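PDB 2C71: glycoside hydrolase, family 11\:clostridium cellulosome enzyme, dockerin type i\:polysaccharide from Clostridium thermocellum, which catalyses the metal-dependent removal of acetyl groups from acetylated xylan, as a family 4 carbohydrate esterase of the polysaccharide deacetylase (NodB) type. Local coordinates for residues 109-112 with 113-117; 182-185 with 186-189; 75-78 with 79-82; 131-135 with 136-140; 14-17 with 18-21. All coordinates share one frame; numbering follows the deposited sequence.

Contact 1 of 5, residues 109-112 with 113-117; sequences SPTL and FNNVD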
loop_
_atom_site.group_PDB
_atom_site.type_symbol
_atom_site.label_atom_id
_atom_site.label_comp_id
_atom_site.label_asym_id
_atom_site.label_seq_id
_atom_site.Cartn_x
_atom_site.Cartn_y
_atom_site.Cartn_z
ATOM N N SER A 109 -11.807 14.406 1.784
ATOM C CA SER A 109 -12.622 15.559 2.163
ATOM C C SER A 109 -12.209 15.908 3.569
ATOM O O SER A 109 -11.642 15.080 4.263
ATOM C CB SER A 109 -14.128 15.248 2.118
ATOM O OG SER A 109 -14.409 14.233 3.078
ATOM N N PRO A 110 -12.604 17.105 4.043
ATOM C CA PRO A 110 -12.412 17.429 5.470
ATOM C C PRO A 110 -13.045 16.403 6.378
ATOM O O PRO A 110 -12.463 16.026 7.377
ATOM C CB PRO A 110 -13.035 18.809 5.599
ATOM C CG PRO A 110 -12.780 19.407 4.268
ATOM C CD PRO A 110 -13.059 18.290 3.290
ATOM N N THR A 111 -14.250 15.943 6.027
ATOM C CA THR A 111 -14.925 14.946 6.845
ATOM C C THR A 111 -14.133 13.650 6.931
ATOM O O THR A 111 -14.042 13.029 7.986
ATOM C CB THR A 111 -16.365 14.727 6.323
ATOM O OG1 THR A 111 -17.074 15.969 6.376
ATOM C CG2 THR A 111 -17.114 13.700 7.143
ATOM N N LEU A 112 -13.580 13.210 5.809
ATOM C CA LEU A 112 -12.768 11.983 5.827
ATOM C C LEU A 112 -11.556 12.165 6.735
ATOM O O LEU A 112 -11.263 11.326 7.604
ATOM C CB LEU A 112 -12.416 11.544 4.412
ATOM C CG LEU A 112 -11.744 10.172 4.297
ATOM C CD1 LEU A 112 -12.663 9.066 4.827
ATOM C CD2 LEU A 112 -11.324 9.934 2.856
ATOM N N PHE A 113 -10.810 13.258 6.533
ATOM C CA PHE A 113 -9.657 13.535 7.372
ATOM C C PHE A 113 -10.033 13.586 8.832
ATOM O O PHE A 113 -9.314 13.098 9.692
ATOM C CB PHE A 113 -8.989 14.864 6.988
ATOM C CG PHE A 113 -7.996 14.734 5.865
ATOM C CD1 PHE A 113 -6.786 14.004 6.055
ATOM C CD2 PHE A 113 -8.204 15.338 4.646
ATOM C CE1 PHE A 113 -5.875 13.938 5.042
ATOM C CE2 PHE A 113 -7.263 15.273 3.643
ATOM C CZ PHE A 113 -6.076 14.551 3.862
ATOM N N ASN A 114 -11.195 14.182 9.174
ATOM C CA ASN A 114 -11.662 14.373 10.560
ATOM C C ASN A 114 -12.001 13.090 11.243
ATOM O O ASN A 114 -12.076 13.053 12.468
ATOM C CB ASN A 114 -12.906 15.266 10.672
ATOM C CG ASN A 114 -13.019 15.940 12.010
ATOM O OD1 ASN A 114 -12.037 16.436 12.536
ATOM N ND2 ASN A 114 -14.213 15.921 12.581
ATOM N N ASN A 115 -12.332 12.043 10.470
ATOM C CA ASN A 115 -12.894 10.828 11.041
ATOM C C ASN A 115 -12.010 9.601 10.883
ATOM O O ASN A 115 -12.462 8.493 11.209
ATOM C CB ASN A 115 -14.300 10.615 10.477
ATOM C CG ASN A 115 -15.286 11.582 11.072
ATOM O OD1 ASN A 115 -15.704 11.421 12.232
ATOM N ND2 ASN A 115 -15.600 12.604 10.325
ATOM N N VAL A 116 -10.780 9.779 10.421
ATOM C CA VAL A 116 -9.802 8.695 10.311
ATOM C C VAL A 116 -8.517 9.125 11.048
ATOM O O VAL A 116 -7.810 10.035 10.624
ATOM C CB VAL A 116 -9.504 8.344 8.856
ATOM C CG1 VAL A 116 -8.510 7.146 8.787
ATOM C CG2 VAL A 116 -10.758 8.024 8.036
ATOM N N ASP A 117 -8.237 8.430 12.153
ATOM C CA ASP A 117 -7.056 8.675 12.985
ATOM C C ASP A 117 -5.876 7.797 12.567
ATOM O O ASP A 117 -5.307 7.055 13.368
ATOM C CB ASP A 117 -7.384 8.448 14.462
ATOM C CG ASP A 117 -6.358 9.070 15.388
ATOM O OD1 ASP A 117 -5.834 10.154 15.057
ATOM O OD2 ASP A 117 -6.075 8.474 16.449
#
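The side-chain amide of N115 turns back on the helix 110-115 and donates from ND2 to the backbone O of T111, 2.8 Å away. The bond is fairly straight, 161° at the hydrogen, and the oxygen lies close to the plane of the amide. N115 has CG beside its own backbone N (chi1 -74°), which brings ND2 back over the preceding turn. ND2 of N115 also meets the methyl CG2 of T111 at 3.7 Å, the two side chains lying side by side. The backbone N of N115 donates to L112 O at 3.1 Å. Earlier in the same helix, F113 N reaches S109 O at 3.0 Å and N114 N reaches P110 O at 2.9 Å. At the start of the helix S109 is the N-cap. OG of S109 accepts from L112 N at 3.0 Å and is also hydrogen-bonded to A72 O. The apolar side is carried by L112 and V116, which point the same way and meet through CD1 and CG2 at 3.9 Å. I79 of helix 76-94 and F101 of strand 100-101 pack on both. The helix is the link of a beta-alpha-beta unit between strands 100-101 and 119-120. The chemistry implies a short helix supported by its own side chains: a serine oxygen takes an amide at the start, and an asparagine amide satisfies a backbone carbonyl, T111 O, further along.

Contact 2 of 5, residues 182-185 with 186-189; sequences FVTL and TELF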
loop_
_atom_site.group_PDB
_atom_site.type_symbol
_atom_site.label_atom_id
_atom_site.label_comp_id
_atom_site.label_asym_id
_atom_site.label_seq_id
_atom_site.Cartn_x
_atom_site.Cartn_y
_atom_site.Cartn_z
ATOM N N PHE A 182 14.693 -0.077 -0.348
ATOM C CA PHE A 182 13.251 -0.247 -0.184
ATOM C C PHE A 182 12.890 -0.440 1.300
ATOM O O PHE A 182 13.507 -1.241 1.998
ATOM C CB PHE A 182 12.780 -1.467 -0.971
ATOM C CG PHE A 182 12.828 -1.290 -2.463
ATOM C CD1 PHE A 182 13.962 -1.561 -3.196
ATOM C CD2 PHE A 182 11.726 -0.784 -3.137
ATOM C CE1 PHE A 182 13.965 -1.367 -4.569
ATOM C CE2 PHE A 182 11.760 -0.577 -4.483
ATOM C CZ PHE A 182 12.878 -0.857 -5.197
ATOM N N VAL A 183 11.897 0.324 1.755
ATOM C CA VAL A 183 11.481 0.319 3.139
ATOM C C VAL A 183 9.962 0.263 3.242
ATOM O O VAL A 183 9.237 0.620 2.290
ATOM C CB VAL A 183 12.035 1.571 3.858
ATOM C CG1 VAL A 183 13.607 1.460 3.957
ATOM C CG2 VAL A 183 11.608 2.860 3.212
ATOM N N THR A 184 9.477 -0.167 4.408
ATOM C CA THR A 184 8.042 -0.063 4.721
ATOM C C THR A 184 7.685 1.402 4.957
ATOM O O THR A 184 8.567 2.238 5.140
ATOM C CB THR A 184 7.656 -0.886 5.947
ATOM O OG1 THR A 184 8.259 -0.292 7.082
ATOM C CG2 THR A 184 8.011 -2.376 5.818
ATOM N N LEU A 185 6.384 1.726 5.021
ATOM C CA LEU A 185 5.986 3.103 5.346
ATOM C C LEU A 185 6.491 3.512 6.714
ATOM O O LEU A 185 7.004 4.625 6.878
ATOM C CB LEU A 185 4.466 3.283 5.245
ATOM C CG LEU A 185 3.906 3.242 3.822
ATOM C CD1 LEU A 185 2.359 3.325 3.864
ATOM C CD2 LEU A 185 4.440 4.366 2.986
ATOM N N THR A 186 6.350 2.655 7.705
ATOM C CA THR A 186 6.811 3.004 9.047
ATOM C C THR A 186 8.304 3.278 9.011
ATOM O O THR A 186 8.783 4.241 9.639
ATOM C CB THR A 186 6.440 1.917 10.096
ATOM O OG1 THR A 186 5.035 2.015 10.388
ATOM C CG2 THR A 186 7.210 2.030 11.393
ATOM N N GLU A 187 9.061 2.432 8.326
ATOM C CA GLU A 187 10.490 2.615 8.241
ATOM C C GLU A 187 10.851 3.907 7.518
ATOM O O GLU A 187 11.796 4.614 7.899
ATOM C CB GLU A 187 11.120 1.427 7.550
ATOM C CG GLU A 187 11.179 0.151 8.352
ATOM C CD GLU A 187 11.445 -1.132 7.538
ATOM O OE1 GLU A 187 11.560 -1.113 6.253
ATOM O OE2 GLU A 187 11.511 -2.244 8.209
ATOM N N LEU A 188 10.123 4.236 6.439
ATOM C CA LEU A 188 10.392 5.462 5.701
ATOM C C LEU A 188 10.284 6.686 6.616
ATOM O O LEU A 188 11.165 7.539 6.648
ATOM C CB LEU A 188 9.415 5.574 4.531
ATOM C CG LEU A 188 9.574 6.821 3.679
ATOM C CD1 LEU A 188 10.996 6.925 3.102
ATOM C CD2 LEU A 188 8.517 6.873 2.532
ATOM N N PHE A 189 9.189 6.782 7.356
ATOM C CA PHE A 189 9.018 7.881 8.301
ATOM C C PHE A 189 10.149 7.880 9.330
ATOM O O PHE A 189 10.771 8.901 9.613
ATOM C CB PHE A 189 7.679 7.805 9.005
ATOM C CG PHE A 189 6.524 8.410 8.191
ATOM C CD1 PHE A 189 6.046 7.787 7.053
ATOM C CD2 PHE A 189 5.951 9.588 8.598
ATOM C CE1 PHE A 189 4.953 8.389 6.345
ATOM C CE2 PHE A 189 4.893 10.160 7.932
ATOM C CZ PHE A 189 4.430 9.567 6.806
HETATM O O HOH W 1 13.741 -2.162 4.827
#
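OE1 of E187 is gripped by two donors. T184 N donates to E187 OE1 in a nearly straight bond of 2.9 Å. A water reaches E187 OE1 at 2.8 Å and also donates to F182 O. The bond from T184 N is half of a capping box at the N-terminus of helix 185-192. In the other half, E187 N donates to OG1 of T184, the N-cap residue, at 3.1 Å. T184 holds OG1 between its backbone N and carbonyl carbon (chi1 68°), facing the first turn. E187 is extended beyond CG and folds back across the threonine side chain, with CG 3.2 Å from T184 OG1. T184 N meets the carboxylate from above its plane, 46° out of it. The negative charge of E187 lies near the first turn, where the helix dipole would probably favour it. L188 N to T184 O, 2.8 Å, begins the regular helical bonding. Beside the box, V183 packs its CG2 against CB of L188 at 3.7 Å, the two side chains crossing at about a right angle. The cap lies just after strand 181-182 in the central sheet of this NodB-type fold. L188 also touches L6 of strand 6-12, while L185 touches A8 and F100. The ring of F189 meets Y204 edge-to-face. It also takes L185 O at its edge, near the ring plane, with CD1 3.3 Å from that oxygen.

Contact 3 of 5, residues 75-78 with 79-82; sequences SPDQ and IRKS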
loop_
_atom_site.group_PDB
_atom_site.type_symbol
_atom_site.label_atom_id
_atom_site.label_comp_id
_atom_site.label_asym_id
_atom_site.label_seq_id
_atom_site.Cartn_x
_atom_site.Cartn_y
_atom_site.Cartn_z
ATOM N N SER A 75 -20.739 9.671 5.534
ATOM C CA SER A 75 -20.974 10.231 6.867
ATOM C C SER A 75 -19.894 9.779 7.819
ATOM O O SER A 75 -19.225 8.774 7.608
ATOM C CB SER A 75 -22.324 9.786 7.389
ATOM O OG SER A 75 -22.245 8.428 7.688
ATOM N N PRO A 76 -19.740 10.505 8.961
ATOM C CA PRO A 76 -18.835 10.019 10.001
ATOM C C PRO A 76 -19.096 8.596 10.413
ATOM O O PRO A 76 -18.139 7.824 10.563
ATOM C CB PRO A 76 -19.036 11.051 11.131
ATOM C CG PRO A 76 -19.361 12.335 10.368
ATOM C CD PRO A 76 -20.284 11.853 9.276
ATOM N N ASP A 77 -20.364 8.224 10.597
ATOM C CA ASP A 77 -20.654 6.865 11.003
ATOM C C ASP A 77 -20.193 5.844 9.939
ATOM O O ASP A 77 -19.654 4.774 10.247
ATOM C CB ASP A 77 -22.139 6.663 11.274
ATOM C CG ASP A 77 -22.608 7.243 12.571
ATOM O OD1 ASP A 77 -21.778 7.664 13.402
ATOM O OD2 ASP A 77 -23.863 7.275 12.758
ATOM N N GLN A 78 -20.449 6.141 8.666
ATOM C CA GLN A 78 -20.033 5.234 7.579
ATOM C C GLN A 78 -18.531 5.085 7.530
ATOM O O GLN A 78 -17.979 3.975 7.375
ATOM C CB GLN A 78 -20.537 5.759 6.248
ATOM C CG GLN A 78 -22.049 5.599 6.074
ATOM C CD GLN A 78 -22.604 6.301 4.869
ATOM O OE1 GLN A 78 -22.128 7.356 4.462
ATOM N NE2 GLN A 78 -23.701 5.781 4.307
ATOM N N ILE A 79 -17.817 6.199 7.677
ATOM C CA ILE A 79 -16.371 6.189 7.656
ATOM C C ILE A 79 -15.814 5.356 8.798
ATOM O O ILE A 79 -14.950 4.495 8.643
ATOM C CB ILE A 79 -15.825 7.622 7.717
ATOM C CG1 ILE A 79 -16.155 8.377 6.428
ATOM C CG2 ILE A 79 -14.301 7.641 7.987
ATOM C CD1 ILE A 79 -16.102 9.906 6.541
ATOM N N ARG A 80 -16.287 5.649 10.007
ATOM C CA ARG A 80 -15.872 4.997 11.224
ATOM C C ARG A 80 -15.979 3.485 11.163
ATOM O O ARG A 80 -15.140 2.702 11.641
ATOM C CB ARG A 80 -16.672 5.466 12.475
ATOM C CG ARG A 80 -16.132 6.757 13.087
ATOM C CD ARG A 80 -16.792 7.146 14.489
ATOM N NE ARG A 80 -18.262 7.017 14.533
ATOM C CZ ARG A 80 -18.914 5.864 14.747
ATOM N NH1 ARG A 80 -18.260 4.725 14.956
ATOM N NH2 ARG A 80 -20.224 5.835 14.724
ATOM N N LYS A 81 -17.131 3.062 10.655
ATOM C CA LYS A 81 -17.408 1.636 10.539
ATOM C C LYS A 81 -16.456 0.971 9.571
ATOM O O LYS A 81 -15.923 -0.115 9.826
ATOM C CB LYS A 81 -18.865 1.392 10.139
ATOM C CG LYS A 81 -19.194 -0.051 9.935
ATOM C CD LYS A 81 -20.647 -0.281 9.647
ATOM C CE LYS A 81 -20.933 -1.753 9.391
ATOM N NZ LYS A 81 -20.454 -2.689 10.466
ATOM N N SER A 82 -16.299 1.583 8.402
ATOM C CA SER A 82 -15.431 1.002 7.374
ATOM C C SER A 82 -14.007 0.829 7.887
ATOM O O SER A 82 -13.361 -0.213 7.695
ATOM C CB SER A 82 -15.473 1.890 6.158
ATOM O OG SER A 82 -14.647 1.426 5.128
#
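D77 and R80 form a salt bridge on the first turns of helix 76-94, whose start is closed by a capping box between S75 and Q78. R80 has two conformers, and the ionic pair is described for one of them. In it, NH2 of R80 donates to OD1 of D77 at 2.7 Å. The side chains run side by side and point the same way, but their flat groups are turned 76° apart. NH2 comes from above the carboxylate plane, and the pair is held through one nitrogen and one oxygen. In this conformer R80 bends at chi3 (-45°), which curls the guanidinium back toward D77. The capping bonds come next. S75 N donates to OE1 of Q78 at 2.9 Å, and Q78 N donates to OG of S75 at 3.1 Å. Backbone bonds carry the helix onward, including I79 N to S75 O and R80 N to P76 O. K81 NZ pairs with D85 one turn on, and S82 OG with W66 N of an earlier loop. The apolar contribution comes from I79, the buried residue of the turn. It packs on T111 and N115 of helix 110-115, and its CG1 lies 3.3 Å from S75 O.

Contact 4 of 5, residues 131-135 with 136-140; sequences PSTTA and EQRAA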
loop_
_atom_site.group_PDB
_atom_site.type_symbol
_atom_site.label_atom_id
_atom_site.label_comp_id
_atom_site.label_asym_id
_atom_site.label_seq_id
_atom_site.Cartn_x
_atom_site.Cartn_y
_atom_site.Cartn_z
ATOM N N PRO A 131 -5.145 -2.928 -17.777
ATOM C CA PRO A 131 -4.578 -4.210 -18.244
ATOM C C PRO A 131 -3.843 -4.204 -19.557
ATOM O O PRO A 131 -3.068 -5.119 -19.827
ATOM C CB PRO A 131 -5.787 -5.166 -18.309
ATOM C CG PRO A 131 -6.694 -4.677 -17.300
ATOM C CD PRO A 131 -6.553 -3.102 -17.361
ATOM N N SER A 132 -4.083 -3.235 -20.423
ATOM C CA SER A 132 -3.334 -3.185 -21.659
ATOM C C SER A 132 -1.883 -2.745 -21.454
ATOM O O SER A 132 -1.074 -2.917 -22.385
ATOM C CB SER A 132 -4.025 -2.236 -22.645
ATOM O OG SER A 132 -4.029 -0.923 -22.117
ATOM N N THR A 133 -1.503 -2.207 -20.295
ATOM C CA THR A 133 -0.136 -1.720 -20.101
ATOM C C THR A 133 0.736 -2.905 -19.650
ATOM O O THR A 133 0.329 -3.739 -18.839
ATOM C CB THR A 133 -0.030 -0.551 -19.150
ATOM O OG1 THR A 133 -0.321 -0.930 -17.785
ATOM C CG2 THR A 133 -0.924 0.615 -19.550
ATOM N N THR A 134 1.946 -2.956 -20.174
ATOM C CA THR A 134 2.840 -4.098 -19.978
ATOM C C THR A 134 3.682 -3.952 -18.719
ATOM O O THR A 134 3.782 -2.886 -18.103
ATOM C CB THR A 134 3.763 -4.223 -21.192
ATOM O OG1 THR A 134 4.616 -3.070 -21.188
ATOM C CG2 THR A 134 2.989 -4.379 -22.494
ATOM N N ALA A 135 4.355 -5.038 -18.346
ATOM C CA ALA A 135 5.330 -5.005 -17.247
ATOM C C ALA A 135 6.344 -3.904 -17.474
ATOM O O ALA A 135 6.693 -3.159 -16.564
ATOM C CB ALA A 135 6.015 -6.332 -17.075
ATOM N N GLU A 136 6.896 -3.837 -18.690
ATOM C CA GLU A 136 7.930 -2.863 -18.993
ATOM C C GLU A 136 7.421 -1.430 -18.851
ATOM O O GLU A 136 8.139 -0.562 -18.328
ATOM C CB GLU A 136 8.508 -3.122 -20.383
ATOM C CG GLU A 136 9.142 -2.002 -21.128
ATOM C CD GLU A 136 9.560 -2.495 -22.507
ATOM O OE1 GLU A 136 8.729 -2.639 -23.426
ATOM O OE2 GLU A 136 10.750 -2.768 -22.653
ATOM N N GLN A 137 6.167 -1.180 -19.278
ATOM C CA GLN A 137 5.591 0.151 -19.160
ATOM C C GLN A 137 5.334 0.529 -17.705
ATOM O O GLN A 137 5.576 1.670 -17.301
ATOM C CB GLN A 137 4.304 0.244 -19.977
ATOM C CG GLN A 137 4.593 0.217 -21.469
ATOM C CD GLN A 137 3.367 0.016 -22.345
ATOM O OE1 GLN A 137 2.363 -0.577 -21.941
ATOM N NE2 GLN A 137 3.431 0.611 -23.559
ATOM N N ARG A 138 4.851 -0.422 -16.911
ATOM C CA ARG A 138 4.621 -0.159 -15.492
ATOM C C ARG A 138 5.932 0.171 -14.807
ATOM O O ARG A 138 6.038 1.101 -14.000
ATOM C CB ARG A 138 3.934 -1.376 -14.867
ATOM C CG ARG A 138 2.499 -1.549 -15.388
ATOM C CD ARG A 138 1.945 -2.916 -15.102
ATOM N NE ARG A 138 0.616 -3.035 -15.724
ATOM C CZ ARG A 138 -0.450 -3.623 -15.232
ATOM N NH1 ARG A 138 -0.396 -4.256 -14.094
ATOM N NH2 ARG A 138 -1.584 -3.552 -15.909
ATOM N N ALA A 139 6.965 -0.620 -15.113
ATOM C CA ALA A 139 8.279 -0.372 -14.532
ATOM C C ALA A 139 8.836 0.978 -14.941
ATOM O O ALA A 139 9.377 1.707 -14.103
ATOM C CB ALA A 139 9.241 -1.501 -14.938
ATOM N N ALA A 140 8.720 1.335 -16.231
ATOM C CA ALA A 140 9.232 2.618 -16.709
ATOM C C ALA A 140 8.553 3.767 -15.977
ATOM O O ALA A 140 9.194 4.781 -15.647
ATOM C CB ALA A 140 9.092 2.724 -18.209
HETATM O O HOH W 2 0.490 -0.357 -23.927
HETATM O O HOH W 3 5.761 -2.534 -23.612
#
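A capping box formed by T134 and Q137 opens helix 135-145, which follows a loop after strand 119-120. T134 is the N-cap. OG1 of T134 accepts from Q137 N at 3.1 Å, and T134 N donates in return to OE1 of Q137 at 3.0 Å. The glutamine is extended beyond CG. With CG beside its own backbone N (chi1 -70°), its chain passes obliquely across T134 and brings OE1 back over the start of the helix. A water also donates to OE1 of Q137 at 2.7 Å and makes a weak bond to S132 O. Another water joins OG1 of T134 to OE1 of E136.

R138 ties the loop to the helix on the buried side. Its chain is extended from CG to NE and crosses T133 at about a right angle. R138 NE donates to T133 OG1 at 3.1 Å, with the oxygen 19° out of the guanidinium plane, and makes a second, weak bond to T133 O. The rest of the group is held by other parts of the chain: NH1 by T164 OG1 and NH2 by I130 O. T133 OG1 is itself hydrogen-bonded with I130 O and N127 O. A135 and A139 face helix 164-177, touching E166, I170 and I171. Along the aliphatic part of R138, CG lies 3.3 Å from T134 O.

Contact 5 of 5, residues 14-17 with 18-21; sequences GPDN and VLTA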
loop_
_atom_site.group_PDB
_atom_site.type_symbol
_atom_site.label_atom_id
_atom_site.label_comp_id
_atom_site.label_asym_id
_atom_site.label_seq_id
_atom_site.Cartn_x
_atom_site.Cartn_y
_atom_site.Cartn_z
ATOM N N GLY A 14 -5.785 -5.837 -2.199
ATOM C CA GLY A 14 -5.825 -7.211 -1.757
ATOM C C GLY A 14 -6.293 -7.356 -0.314
ATOM O O GLY A 14 -6.844 -6.425 0.266
ATOM N N PRO A 15 -6.138 -8.562 0.270
ATOM C CA PRO A 15 -5.366 -9.685 -0.259
ATOM C C PRO A 15 -6.142 -10.587 -1.189
ATOM O O PRO A 15 -7.357 -10.765 -1.035
ATOM C CB PRO A 15 -5.063 -10.476 1.049
ATOM C CG PRO A 15 -6.264 -10.212 1.912
ATOM C CD PRO A 15 -6.556 -8.768 1.687
ATOM N N ASP A 16 -5.417 -11.221 -2.088
ATOM C CA ASP A 16 -5.937 -12.311 -2.924
ATOM C C ASP A 16 -4.938 -13.440 -2.857
ATOM O O ASP A 16 -3.756 -13.234 -3.135
ATOM C CB ASP A 16 -6.110 -11.798 -4.353
ATOM C CG ASP A 16 -6.690 -12.820 -5.308
ATOM O OD1 ASP A 16 -5.981 -13.722 -5.761
ATOM O OD2 ASP A 16 -7.891 -12.699 -5.590
ATOM N N ASN A 17 -5.359 -14.627 -2.426
ATOM C CA ASN A 17 -4.413 -15.737 -2.256
ATOM C C ASN A 17 -3.550 -15.954 -3.481
ATOM O O ASN A 17 -2.366 -16.233 -3.337
ATOM C CB ASN A 17 -5.111 -17.010 -1.884
ATOM C CG ASN A 17 -5.627 -17.032 -0.465
ATOM O OD1 ASN A 17 -6.749 -17.622 -0.204
ATOM N ND2 ASN A 17 -4.916 -16.489 0.456
ATOM N N VAL A 18 -4.091 -15.879 -4.672
ATOM C CA VAL A 18 -3.328 -16.103 -5.875
ATOM C C VAL A 18 -2.516 -14.882 -6.262
ATOM O O VAL A 18 -1.263 -14.922 -6.382
ATOM C CB VAL A 18 -4.214 -16.569 -7.051
ATOM C CG1 VAL A 18 -3.349 -16.753 -8.300
ATOM C CG2 VAL A 18 -4.914 -17.883 -6.682
ATOM N N LEU A 19 -3.160 -13.735 -6.458
ATOM C CA LEU A 19 -2.462 -12.581 -7.015
ATOM C C LEU A 19 -1.462 -11.951 -6.006
ATOM O O LEU A 19 -0.387 -11.520 -6.400
ATOM C CB LEU A 19 -3.431 -11.499 -7.537
ATOM C CG LEU A 19 -3.825 -11.686 -9.021
ATOM C CD1 LEU A 19 -4.615 -12.930 -9.276
ATOM C CD2 LEU A 19 -4.506 -10.437 -9.534
ATOM N N THR A 20 -1.835 -11.897 -4.736
ATOM C CA THR A 20 -0.943 -11.327 -3.734
ATOM C C THR A 20 0.293 -12.186 -3.579
ATOM O O THR A 20 1.405 -11.692 -3.385
ATOM C CB THR A 20 -1.671 -11.109 -2.411
ATOM O OG1 THR A 20 -2.808 -10.261 -2.641
ATOM C CG2 THR A 20 -0.753 -10.532 -1.339
ATOM N N ALA A 21 0.124 -13.525 -3.641
ATOM C CA ALA A 21 1.275 -14.430 -3.549
ATOM C C ALA A 21 2.253 -14.187 -4.674
ATOM O O ALA A 21 3.462 -14.330 -4.467
ATOM C CB ALA A 21 0.850 -15.880 -3.485
#
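The D16 carboxylate bonds amides of the first turn of helix 17-30, while T20 OG1 bonds the backbone N of D16. D16 is the N-cap. Its CG stands anti to the backbone N (chi1 -178°), which swings the carboxylate forward over the first turn. D16 OD1 takes L19 N at 2.9 Å in an almost straight bond, on the anti side of the carboxylate and 25° out of its plane. V18 N reaches D16 OD1 at 3.1 Å, but that bond is bent and weak. The other oxygen, OD2, makes a salt bridge with R42, so the carboxylate joins the helix start to a separate loop. The negative group beside these amides should suit the positive end of the helix.

T20 has OG1 beside its own backbone N and turned back to the loop. D16 N donates to T20 OG1 at 2.8 Å with an angle of 171°. T20 N in turn bonds D16 O at 2.8 Å. T20 OG1 is also hydrogen-bonded with D156 OD2. P15, which follows a cis peptide bond, brings its CA to 3.5 Å from T20 OG1. This turn follows strand 6-12. P15 packs on V38 of strand 35-38 and on T47 and I51 of helix 45-56, while T20 touches F36 and M54, so the cap rests against strand 35-38 and helix 45-56.

Overall arrangement
Each contact contains the N-terminus of a helix of one NodB-type domain. Contacts 1 and 3 are neighbours, with centres 10 Å apart, and they touch: N115 OD1 lies 3.5 Å from P76 CB. This joins helix 110-115 to helix 76-94. Contact 4 lies on the opposite side of the chain's centre from both, about 34 Å from contact 1 between centres. Contact 5 is about 19 Å from contact 4, centre to centre. The magnesium ion, bound by D13 and H64, lies about 9 Å from G14 in contact 5; D13 directly precedes G14 in the chain. In the other contacts the side chains of L112, S82, R138 and L185 are about 12 to 14 Å from the metal.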